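PDB 3B2N: uncharacterized protein Q99UF4 from Staphylococcus aureus, which probably acts as a DNA-binding response regulator of the LuxR family, its receiver domain taking a phosphoryl signal that controls transcription. Local coordinates for residues A[77-82]-A[99-104]; A[6-11]-A[52-57]. One frame throughout, in Å; residues are numbered along the deposited sequence.

Interaction 1: A[77-82]-A[99-104]; sequences NIKVII and DVDAYV
D101 turns its carboxylate back onto V80 because its CG lies beside its own backbone N (chi1 -64°). OD2 then accepts V80 N at 2.7 Å, through the lone pair that faces away from OD1. The same OD2 forms a salt bridge with R72 of helix 64-73, so one oxygen ties the loop leading into the edge strand to both strand 79-84 and helix 64-73. The K79 side chain crosses that of D101 at about a right angle, its CB and CD nearest OD2. V100 is placed by its own first torsion (chi1 75°), which sets CG2 anti to the backbone N. That methyl reaches CG1 of I82 at 3.5 Å, and the two side chains also cross at about a right angle.

The backbones run parallel, paired as I81 with A102 and I82 with Y103. V80 O accepts D101 N at 2.9 Å and, more weakly, A102 N. The ladder continues from I82 N to A102 O. Then V104 N bonds I82 O at 2.7 Å, nearly straight (167° at the hydrogen), and V104 pairs on with T84. This is the last beta-alpha-beta unit of a CheY-like receiver domain: strand 79-84, helix 89-97 and edge strand 102-105. D99, with positive phi, closes that helix in a Schellman motif just before the chain enters the strand.

The two faces of the sheet differ. I81 and A102 point toward helix 110-121, and CG1 of I81 meets CB of A102 at 4.0 Å. I82 and Y103 point to the other face. There CG2 of I82 lies obliquely against the Y103 ring, 3.9 Å from CE1. F92 of helix 89-97 meets the same ring edge-to-face.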
loop_
_atom_site.group_PDB
_atom_site.type_symbol
_atom_site.label_atom_id
_atom_site.label_comp_id
_atom_site.label_asym_id
_atom_site.label_seq_id
_atom_site.Cartn_x
_atom_site.Cartn_y
_atom_site.Cartn_z
ATOM N N ASN A 77 13.377 4.562 1.426
ATOM C CA ASN A 77 13.451 4.095 0.058
ATOM C C ASN A 77 12.333 3.065 -0.268
ATOM O O ASN A 77 12.578 1.868 -0.426
ATOM C CB ASN A 77 14.837 3.495 -0.170
ATOM C CG ASN A 77 15.113 3.241 -1.606
ATOM O OD1 ASN A 77 14.644 3.975 -2.471
ATOM N ND2 ASN A 77 15.872 2.194 -1.887
ATOM N N ILE A 78 11.107 3.552 -0.357
ATOM C CA ILE A 78 9.932 2.680 -0.388
ATOM C C ILE A 78 8.936 3.280 -1.345
ATOM O O ILE A 78 8.608 4.453 -1.201
ATOM C CB ILE A 78 9.238 2.528 1.008
ATOM C CG1 ILE A 78 10.260 2.093 2.062
ATOM C CG2 ILE A 78 7.996 1.490 0.919
ATOM C CD1 ILE A 78 9.676 1.715 3.450
ATOM N N LYS A 79 8.482 2.483 -2.317
ATOM C CA LYS A 79 7.383 2.888 -3.203
ATOM C C LYS A 79 6.045 2.696 -2.471
ATOM O O LYS A 79 5.851 1.710 -1.724
ATOM C CB LYS A 79 7.414 2.106 -4.514
ATOM C CG LYS A 79 8.761 2.129 -5.257
ATOM C CD LYS A 79 9.055 3.516 -5.694
ATOM C CE LYS A 79 10.190 3.542 -6.710
ATOM N NZ LYS A 79 10.547 4.964 -6.911
ATOM N N VAL A 80 5.131 3.645 -2.627
ATOM C CA VAL A 80 3.911 3.568 -1.824
ATOM C C VAL A 80 2.723 3.658 -2.751
ATOM O O VAL A 80 2.570 4.659 -3.491
ATOM C CB VAL A 80 3.814 4.717 -0.744
ATOM C CG1 VAL A 80 2.509 4.610 0.014
ATOM C CG2 VAL A 80 5.042 4.752 0.207
ATOM N N ILE A 81 1.861 2.649 -2.680
ATOM C CA ILE A 81 0.623 2.659 -3.440
ATOM C C ILE A 81 -0.553 2.674 -2.465
ATOM O O ILE A 81 -0.652 1.785 -1.614
ATOM C CB ILE A 81 0.564 1.422 -4.352
ATOM C CG1 ILE A 81 1.711 1.554 -5.381
ATOM C CG2 ILE A 81 -0.848 1.344 -5.021
ATOM C CD1 ILE A 81 2.350 0.314 -5.741
ATOM N N ILE A 82 -1.413 3.680 -2.580
ATOM C CA ILE A 82 -2.662 3.692 -1.871
ATOM C C ILE A 82 -3.732 2.990 -2.708
ATOM O O ILE A 82 -3.814 3.197 -3.915
ATOM C CB ILE A 82 -3.061 5.109 -1.507
ATOM C CG1 ILE A 82 -1.990 5.706 -0.573
ATOM C CG2 ILE A 82 -4.511 5.202 -0.994
ATOM C CD1 ILE A 82 -2.477 6.465 0.567
ATOM N N ASP A 99 3.179 12.929 -1.932
ATOM C CA ASP A 99 4.083 12.219 -2.830
ATOM C C ASP A 99 3.850 10.679 -2.922
ATOM O O ASP A 99 4.817 9.867 -2.914
ATOM C CB ASP A 99 5.531 12.530 -2.445
ATOM C CG ASP A 99 6.536 12.010 -3.464
ATOM O OD1 ASP A 99 7.665 11.663 -3.047
ATOM O OD2 ASP A 99 6.190 11.929 -4.670
ATOM N N VAL A 100 2.585 10.279 -3.026
ATOM C CA VAL A 100 2.231 8.860 -3.210
ATOM C C VAL A 100 2.782 8.402 -4.583
ATOM O O VAL A 100 2.827 9.192 -5.515
ATOM C CB VAL A 100 0.686 8.643 -3.132
ATOM C CG1 VAL A 100 0.002 9.133 -4.408
ATOM C CG2 VAL A 100 0.342 7.145 -2.793
ATOM N N ASP A 101 3.219 7.155 -4.719
ATOM C CA ASP A 101 3.664 6.727 -6.049
ATOM C C ASP A 101 2.506 6.352 -6.978
ATOM O O ASP A 101 2.563 6.618 -8.190
ATOM C CB ASP A 101 4.677 5.598 -5.931
ATOM C CG ASP A 101 5.924 6.059 -5.228
ATOM O OD1 ASP A 101 6.555 6.965 -5.767
ATOM O OD2 ASP A 101 6.221 5.594 -4.117
ATOM N N ALA A 102 1.452 5.760 -6.420
ATOM C CA ALA A 102 0.259 5.518 -7.211
ATOM C C ALA A 102 -0.982 5.514 -6.321
ATOM O O ALA A 102 -0.924 5.137 -5.149
ATOM C CB ALA A 102 0.377 4.203 -8.018
ATOM N N TYR A 103 -2.111 5.941 -6.879
ATOM C CA TYR A 103 -3.372 5.937 -6.160
ATOM C C TYR A 103 -4.298 5.013 -6.960
ATOM O O TYR A 103 -4.620 5.299 -8.091
ATOM C CB TYR A 103 -3.927 7.350 -6.159
ATOM C CG TYR A 103 -5.094 7.580 -5.225
ATOM C CD1 TYR A 103 -4.884 7.928 -3.883
ATOM C CD2 TYR A 103 -6.409 7.496 -5.684
ATOM C CE1 TYR A 103 -5.955 8.190 -3.027
ATOM C CE2 TYR A 103 -7.478 7.730 -4.829
ATOM C CZ TYR A 103 -7.235 8.066 -3.517
ATOM O OH TYR A 103 -8.267 8.323 -2.696
ATOM N N VAL A 104 -4.713 3.903 -6.388
ATOM C CA VAL A 104 -5.493 2.929 -7.144
ATOM C C VAL A 104 -6.858 2.723 -6.493
ATOM O O VAL A 104 -6.954 2.386 -5.289
ATOM C CB VAL A 104 -4.715 1.597 -7.232
ATOM C CG1 VAL A 104 -5.555 0.479 -7.907
ATOM C CG2 VAL A 104 -3.422 1.826 -8.007
#

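Interaction 2: A[6-11]-A[52-57]; sequences LIIAED and VVILDI
L6 lies side by side with V52, and its CD1 packs on CB of V52 at 3.8 Å. Its other methyl, CD2, touches CD1 of I54. I7 faces the other side of the sheet, where its CB meets CG1 of V53. Its backbone N and O bond to V52 O and I54 N. I8 shares a face with L6 and I54, packed against I23 of helix 13-26. A9 N donates to I54 O at 2.8 Å in an almost straight bond (174°), and A9 O accepts D56 N. Both are inner strands of the five-stranded parallel receiver-domain sheet, and 52-55 is its middle one.

Beyond the strands the contact becomes acidic. E10 bends at chi2 (68°), which brings its carboxylate close to that of D56. The side chains cross obliquely, but the two planes are 19° apart, and E10 OE1 is 3.5 Å from D56 OD2. OE1 forms a salt bridge with K106, and OE2 accepts the amide of Q12. D11 N donates to D56 OD2 at 3.1 Å, from the side away from OD1 and slightly out of the carboxylate plane. In CheY-like receivers the aspartate at the end of this third strand is the phosphorylation site, as D56 probably is here. The acidic pair after the first strand typically helps bind magnesium. Crowding of like charge beside K106 is consistent with such a site.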
loop_
_atom_site.group_PDB
_atom_site.type_symbol
_atom_site.label_atom_id
_atom_site.label_comp_id
_atom_site.label_asym_id
_atom_site.label_seq_id
_atom_site.Cartn_x
_atom_site.Cartn_y
_atom_site.Cartn_z
ATOM N N LEU A 6 6.968 -6.704 -0.447
ATOM C CA LEU A 6 5.794 -5.921 -0.222
ATOM C C LEU A 6 5.298 -6.106 1.202
ATOM O O LEU A 6 5.339 -7.219 1.737
ATOM C CB LEU A 6 4.645 -6.446 -1.100
ATOM C CG LEU A 6 4.116 -5.735 -2.322
ATOM C CD1 LEU A 6 5.201 -5.779 -3.347
ATOM C CD2 LEU A 6 2.915 -6.514 -2.829
ATOM N N ILE A 7 4.742 -5.044 1.766
ATOM C CA ILE A 7 3.885 -5.161 2.927
ATOM C C ILE A 7 2.504 -4.646 2.502
ATOM O O ILE A 7 2.396 -3.676 1.740
ATOM C CB ILE A 7 4.466 -4.371 4.165
ATOM C CG1 ILE A 7 5.730 -5.072 4.686
ATOM C CG2 ILE A 7 3.348 -4.189 5.280
ATOM C CD1 ILE A 7 6.493 -4.394 5.848
ATOM N N ILE A 8 1.445 -5.277 3.008
ATOM C CA ILE A 8 0.091 -4.901 2.633
ATOM C C ILE A 8 -0.656 -4.516 3.861
ATOM O O ILE A 8 -0.711 -5.295 4.827
ATOM C CB ILE A 8 -0.680 -6.034 1.948
ATOM C CG1 ILE A 8 0.071 -6.433 0.661
ATOM C CG2 ILE A 8 -2.193 -5.558 1.677
ATOM C CD1 ILE A 8 -0.438 -7.698 0.017
ATOM N N ALA A 9 -1.185 -3.299 3.876
ATOM C CA ALA A 9 -1.981 -2.931 5.050
ATOM C C ALA A 9 -3.378 -2.636 4.488
ATOM O O ALA A 9 -3.557 -1.698 3.687
ATOM C CB ALA A 9 -1.377 -1.682 5.759
ATOM N N GLU A 10 -4.367 -3.406 4.899
ATOM C CA GLU A 10 -5.717 -3.258 4.382
ATOM C C GLU A 10 -6.780 -3.559 5.466
ATOM O O GLU A 10 -6.693 -4.551 6.216
ATOM C CB GLU A 10 -5.890 -4.141 3.122
ATOM C CG GLU A 10 -7.370 -4.609 2.832
ATOM C CD GLU A 10 -8.294 -3.434 2.426
ATOM O OE1 GLU A 10 -7.846 -2.520 1.682
ATOM O OE2 GLU A 10 -9.456 -3.398 2.893
ATOM N N ASP A 11 -7.781 -2.697 5.558
ATOM C CA ASP A 11 -8.707 -2.790 6.672
ATOM C C ASP A 11 -9.544 -4.059 6.575
ATOM O O ASP A 11 -9.803 -4.690 7.553
ATOM C CB ASP A 11 -9.636 -1.581 6.671
ATOM C CG ASP A 11 -10.534 -1.560 7.894
ATOM O OD1 ASP A 11 -11.736 -1.753 7.729
ATOM O OD2 ASP A 11 -10.036 -1.447 9.031
ATOM N N VAL A 52 8.136 -1.999 -1.596
ATOM C CA VAL A 52 6.862 -1.394 -1.956
ATOM C C VAL A 52 5.889 -1.660 -0.820
ATOM O O VAL A 52 5.919 -2.744 -0.175
ATOM C CB VAL A 52 6.228 -2.090 -3.250
ATOM C CG1 VAL A 52 4.848 -1.506 -3.582
ATOM C CG2 VAL A 52 7.159 -2.029 -4.471
ATOM N N VAL A 53 5.014 -0.692 -0.581
ATOM C CA VAL A 53 3.887 -0.938 0.323
ATOM C C VAL A 53 2.562 -0.614 -0.353
ATOM O O VAL A 53 2.455 0.334 -1.172
ATOM C CB VAL A 53 3.992 -0.207 1.704
ATOM C CG1 VAL A 53 5.175 -0.730 2.511
ATOM C CG2 VAL A 53 4.122 1.339 1.552
ATOM N N ILE A 54 1.543 -1.391 0.023
ATOM C CA ILE A 54 0.170 -1.155 -0.405
ATOM C C ILE A 54 -0.627 -0.758 0.840
ATOM O O ILE A 54 -0.622 -1.507 1.844
ATOM C CB ILE A 54 -0.379 -2.426 -1.057
ATOM C CG1 ILE A 54 0.571 -2.816 -2.206
ATOM C CG2 ILE A 54 -1.694 -2.210 -1.637
ATOM C CD1 ILE A 54 0.126 -4.076 -2.909
ATOM N N LEU A 55 -1.302 0.393 0.764
ATOM C CA LEU A 55 -1.910 0.973 1.947
ATOM C C LEU A 55 -3.351 1.342 1.627
ATOM O O LEU A 55 -3.619 2.075 0.643
ATOM C CB LEU A 55 -1.151 2.270 2.332
ATOM C CG LEU A 55 0.011 2.361 3.323
ATOM C CD1 LEU A 55 0.730 1.085 3.555
ATOM C CD2 LEU A 55 0.966 3.437 2.917
ATOM N N ASP A 56 -4.265 0.822 2.435
ATOM C CA ASP A 56 -5.653 1.296 2.463
ATOM C C ASP A 56 -5.618 2.683 3.168
ATOM O O ASP A 56 -4.649 2.995 3.839
ATOM C CB ASP A 56 -6.485 0.252 3.252
ATOM C CG ASP A 56 -7.975 0.521 3.260
ATOM O OD1 ASP A 56 -8.497 1.353 2.446
ATOM O OD2 ASP A 56 -8.637 -0.095 4.126
ATOM N N ILE A 57 -6.638 3.523 2.993
ATOM C CA ILE A 57 -6.658 4.815 3.692
ATOM C C ILE A 57 -7.222 4.670 5.082
ATOM O O ILE A 57 -6.528 4.836 6.059
ATOM C CB ILE A 57 -7.457 5.867 2.967
ATOM C CG1 ILE A 57 -6.847 6.121 1.592
ATOM C CG2 ILE A 57 -7.517 7.182 3.836
ATOM C CD1 ILE A 57 -7.433 7.323 0.832
#

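Both interactions are parallel strand pairs of one five-stranded sheet. Interaction 2 pairs two inner strands and is almost wholly buried. Interaction 1 joins an inner strand to the edge strand 102-105 and is partly open. Strands 52-55 and 79-84 are neighbours, so the two contacts meet directly: K79 O is 2.8 Å from V53 N, probably a hydrogen bond, and CG1 of V80 packs on CD2 of L55. Their polar groups sit at opposite ends of the strands. In 77-82 with 99-104, a carboxylate held by an arginine lies at the N-terminal end. In 6-11 with 52-57, clustered acids lie at the C-terminal end, where the likely phosphorylation site belongs.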